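Local coordinates for protein phosphodiesterase (Pseudomonas aeruginosa, PDB 4G75) that is a magnesium-binding, colicin M-like bacteriocin that probably hydrolyses the lipid-linked peptidoglycan precursor and so blocks cell-wall synthesis, at residues 86-90 against 126-131. Sequence-based numbering, arbitrary orientation.
Sequences IWDIF and IPSWDR
Phe90, on helix 81-102, faces Trp129 in the irregular loop between helices 106-113 and 143-153, and their CA atoms are 7.3 Å apart. A cation-pi stack and CH-pi contacts join helix to loop in the helical part of the colicin M-like protein, away from the magnesium site. Pro127 and Arg131 lie over opposite faces of the Phe90 ring. CG is anti to the backbone N of Phe90 (chi1 -176°), which carries the ring toward the loop, between these two residues. Pro127 CB is 3.7 Å from Phe90 CD1. The Arg131 guanidinium stacks flat on the other face, with planes 2° apart and Arg131 CZ 3.9 Å from the ring centroid.

The peptide bond before Pro127 is cis. The proline ring wedges between two aromatics: its CB touches Trp87 as well, 3.5 Å from CZ3, and its CG makes a CH-pi contact over the Trp87 six-membered ring. Trp87 NE1 donates a hydrogen bond to Pro119 O. Ile86 CG2 closes on Pro127 CD and on Trp129 CZ2.

Trp129 receives the edge of Phe90 on its face, an offset edge-to-face pair. Its CZ3 packs 3.7 Å from Phe90 CB. Ile86 O lies at the edge of the indole, near its plane, nearest to Trp129 CH2. Ile89 CG2 also touches this indole, and Thr153 of helix 143-153 meets it from outside the contact.

The bend of Arg131 at chi3 (-74°) lets the stacked guanidinium also reach the helix backbone. Arg131 NH1 and NH2 both donate hydrogen bonds to Phe90 O, at 2.8 and 3.0 Å; NH2 lies in the carbonyl plane on a lone pair, and NH1 is tilted out of it.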
ATOM      1  N   ILE A  86     -17.719   2.809  -1.121  1.00  7.92           N
ATOM      2  CA  ILE A  86     -17.371   3.386  -2.416  1.00 16.60           C
ATOM      3  C   ILE A  86     -16.554   4.669  -2.284  1.00 11.94           C
ATOM      4  O   ILE A  86     -15.525   4.821  -2.946  1.00  6.93           O
ATOM      5  CB  ILE A  86     -18.616   3.637  -3.272  1.00 10.38           C
ATOM      6  CG1 ILE A  86     -19.210   2.288  -3.694  1.00 10.65           C
ATOM      7  CG2 ILE A  86     -18.255   4.483  -4.476  1.00  8.94           C
ATOM      8  CD1 ILE A  86     -20.631   2.358  -4.229  1.00 10.21           C
ATOM      9  N   TRP A  87     -17.004   5.584  -1.428  1.00  7.09           N
ATOM     10  CA  TRP A  87     -16.273   6.834  -1.220  1.00  6.05           C
ATOM     11  C   TRP A  87     -14.895   6.650  -0.574  1.00  6.43           C
ATOM     12  O   TRP A  87     -13.977   7.386  -0.893  1.00  6.47           O
ATOM     13  CB  TRP A  87     -17.112   7.861  -0.438  1.00  7.64           C
ATOM     14  CG  TRP A  87     -18.082   8.622  -1.298  1.00  5.29           C
ATOM     15  CD1 TRP A  87     -19.437   8.677  -1.151  1.00 12.75           C
ATOM     16  CD2 TRP A  87     -17.769   9.436  -2.438  1.00  9.19           C
ATOM     17  NE1 TRP A  87     -19.988   9.478  -2.125  1.00 15.76           N
ATOM     18  CE2 TRP A  87     -18.985   9.955  -2.928  1.00 15.56           C
ATOM     19  CE3 TRP A  87     -16.579   9.776  -3.089  1.00  8.78           C
ATOM     20  CZ2 TRP A  87     -19.045  10.796  -4.036  1.00 17.25           C
ATOM     21  CZ3 TRP A  87     -16.641  10.616  -4.192  1.00 10.97           C
ATOM     22  CH2 TRP A  87     -17.868  11.111  -4.657  1.00 16.22           C
ATOM     23  N   ASP A  88     -14.753   5.681   0.327  1.00  7.01           N
ATOM     24  CA  ASP A  88     -13.447   5.389   0.915  1.00  5.90           C
ATOM     25  C   ASP A  88     -12.504   4.850  -0.166  1.00  6.08           C
ATOM     26  O   ASP A  88     -11.313   5.170  -0.186  1.00  9.04           O
ATOM     27  CB  ASP A  88     -13.559   4.374   2.061  1.00  9.12           C
ATOM     28  CG  ASP A  88     -13.907   5.015   3.402  1.00  9.36           C
ATOM     29  OD1 ASP A  88     -14.291   6.213   3.448  1.00 10.44           O
ATOM     30  OD2 ASP A  88     -13.801   4.297   4.424  1.00  8.90           O
ATOM     31  N   ILE A  89     -13.039   4.030  -1.067  1.00  7.76           N
ATOM     32  CA  ILE A  89     -12.235   3.511  -2.173  1.00 10.37           C
ATOM     33  C   ILE A  89     -11.769   4.666  -3.067  1.00  8.47           C
ATOM     34  O   ILE A  89     -10.669   4.643  -3.613  1.00 10.74           O
ATOM     35  CB  ILE A  89     -13.000   2.429  -2.970  1.00  6.73           C
ATOM     36  CG1 ILE A  89     -13.164   1.167  -2.119  1.00  6.10           C
ATOM     37  CG2 ILE A  89     -12.280   2.084  -4.282  1.00  6.60           C
ATOM     38  CD1 ILE A  89     -11.863   0.582  -1.623  1.00  9.91           C
ATOM     39  N   PHE A  90     -12.593   5.700  -3.178  1.00  8.23           N
ATOM     40  CA  PHE A  90     -12.201   6.905  -3.904  1.00 11.60           C
ATOM     41  C   PHE A  90     -11.150   7.709  -3.137  1.00  5.67           C
ATOM     42  O   PHE A  90     -10.169   8.160  -3.714  1.00  9.68           O
ATOM     43  CB  PHE A  90     -13.439   7.774  -4.174  1.00 10.96           C
ATOM     44  CG  PHE A  90     -13.170   9.008  -5.005  1.00  5.99           C
ATOM     45  CD1 PHE A  90     -13.016   8.919  -6.382  1.00 11.42           C
ATOM     46  CD2 PHE A  90     -13.127  10.264  -4.415  1.00  9.30           C
ATOM     47  CE1 PHE A  90     -12.797  10.061  -7.154  1.00  9.93           C
ATOM     48  CE2 PHE A  90     -12.911  11.407  -5.181  1.00  8.99           C
ATOM     49  CZ  PHE A  90     -12.738  11.303  -6.552  1.00 11.34           C
ATOM     50  N   ILE A 126     -20.617   8.884 -10.899  1.00 24.34           N
ATOM     51  CA  ILE A 126     -20.256   9.364  -9.571  1.00 25.87           C
ATOM     52  C   ILE A 126     -19.885   8.183  -8.688  1.00 14.75           C
ATOM     53  O   ILE A 126     -20.704   7.290  -8.477  1.00 20.28           O
ATOM     54  CB  ILE A 126     -21.419  10.118  -8.903  1.00 24.56           C
ATOM     55  CG1 ILE A 126     -21.805  11.350  -9.722  1.00 39.73           C
ATOM     56  CG2 ILE A 126     -21.052  10.511  -7.481  1.00 24.94           C
ATOM     57  CD1 ILE A 126     -22.919  12.170  -9.102  1.00 51.53           C
ATOM     58  N   PRO A 127     -18.644   8.164  -8.168  1.00 21.57           N
ATOM     59  CA  PRO A 127     -17.598   9.176  -8.359  1.00 13.46           C
ATOM     60  C   PRO A 127     -16.898   9.029  -9.707  1.00 17.22           C
ATOM     61  O   PRO A 127     -17.066   8.012 -10.379  1.00 17.57           O
ATOM     62  CB  PRO A 127     -16.581   8.853  -7.250  1.00 22.96           C
ATOM     63  CG  PRO A 127     -17.196   7.756  -6.419  1.00 24.33           C
ATOM     64  CD  PRO A 127     -18.182   7.072  -7.299  1.00 22.51           C
ATOM     65  N   SER A 128     -16.106  10.034 -10.073  1.00 20.01           N
ATOM     66  CA  SER A 128     -15.309  10.002 -11.292  1.00 18.70           C
ATOM     67  C   SER A 128     -13.959   9.346 -11.021  1.00 14.50           C
ATOM     68  O   SER A 128     -13.075   9.959 -10.422  1.00 17.65           O
ATOM     69  CB  SER A 128     -15.102  11.424 -11.818  1.00 35.05           C
ATOM     70  OG  SER A 128     -14.153  11.451 -12.868  1.00 41.96           O
ATOM     71  N   TRP A 129     -13.803   8.105 -11.474  1.00 20.53           N
ATOM     72  CA  TRP A 129     -12.634   7.293 -11.140  1.00 19.45           C
ATOM     73  C   TRP A 129     -11.370   7.632 -11.931  1.00 18.13           C
ATOM     74  O   TRP A 129     -10.267   7.269 -11.526  1.00 26.50           O
ATOM     75  CB  TRP A 129     -12.959   5.807 -11.309  1.00 14.96           C
ATOM     76  CG  TRP A 129     -14.073   5.333 -10.410  1.00 25.15           C
ATOM     77  CD1 TRP A 129     -15.347   4.999 -10.783  1.00 25.31           C
ATOM     78  CD2 TRP A 129     -14.011   5.149  -8.990  1.00 13.53           C
ATOM     79  NE1 TRP A 129     -16.079   4.615  -9.681  1.00 17.12           N
ATOM     80  CE2 TRP A 129     -15.285   4.703  -8.569  1.00 18.75           C
ATOM     81  CE3 TRP A 129     -13.008   5.321  -8.033  1.00 13.92           C
ATOM     82  CZ2 TRP A 129     -15.571   4.417  -7.237  1.00 16.17           C
ATOM     83  CZ3 TRP A 129     -13.298   5.037  -6.707  1.00 15.64           C
ATOM     84  CH2 TRP A 129     -14.568   4.593  -6.324  1.00 16.51           C
ATOM     85  N   ASP A 130     -11.528   8.316 -13.058  1.00 19.06           N
ATOM     86  CA  ASP A 130     -10.393   8.614 -13.928  1.00 22.99           C
ATOM     87  C   ASP A 130      -9.461   9.657 -13.313  1.00 21.06           C
ATOM     88  O   ASP A 130      -9.765  10.850 -13.304  1.00 22.19           O
ATOM     89  CB  ASP A 130     -10.881   9.081 -15.302  1.00 30.15           C
ATOM     90  CG  ASP A 130      -9.748   9.253 -16.297  1.00 37.08           C
ATOM     91  OD1 ASP A 130      -8.743   8.518 -16.191  1.00 34.09           O
ATOM     92  OD2 ASP A 130      -9.864  10.121 -17.188  1.00 48.19           O
ATOM     93  N   ARG A 131      -8.322   9.199 -12.801  1.00 15.47           N
ATOM     94  CA  ARG A 131      -7.369  10.085 -12.146  1.00 11.34           C
ATOM     95  C   ARG A 131      -5.939   9.666 -12.507  1.00 15.93           C
ATOM     96  O   ARG A 131      -5.215   9.118 -11.677  1.00 12.90           O
ATOM     97  CB  ARG A 131      -7.584  10.057 -10.625  1.00 16.74           C
ATOM     98  CG  ARG A 131      -8.977  10.528 -10.191  1.00 13.72           C
ATOM     99  CD  ARG A 131      -9.187  10.448  -8.676  1.00 14.76           C
ATOM    100  NE  ARG A 131      -9.365   9.074  -8.207  1.00 14.53           N
ATOM    101  CZ  ARG A 131      -9.510   8.737  -6.927  1.00  8.78           C
ATOM    102  NH1 ARG A 131      -9.506   9.675  -5.983  1.00 12.24           N
ATOM    103  NH2 ARG A 131      -9.660   7.465  -6.586  1.00 18.59           N
TER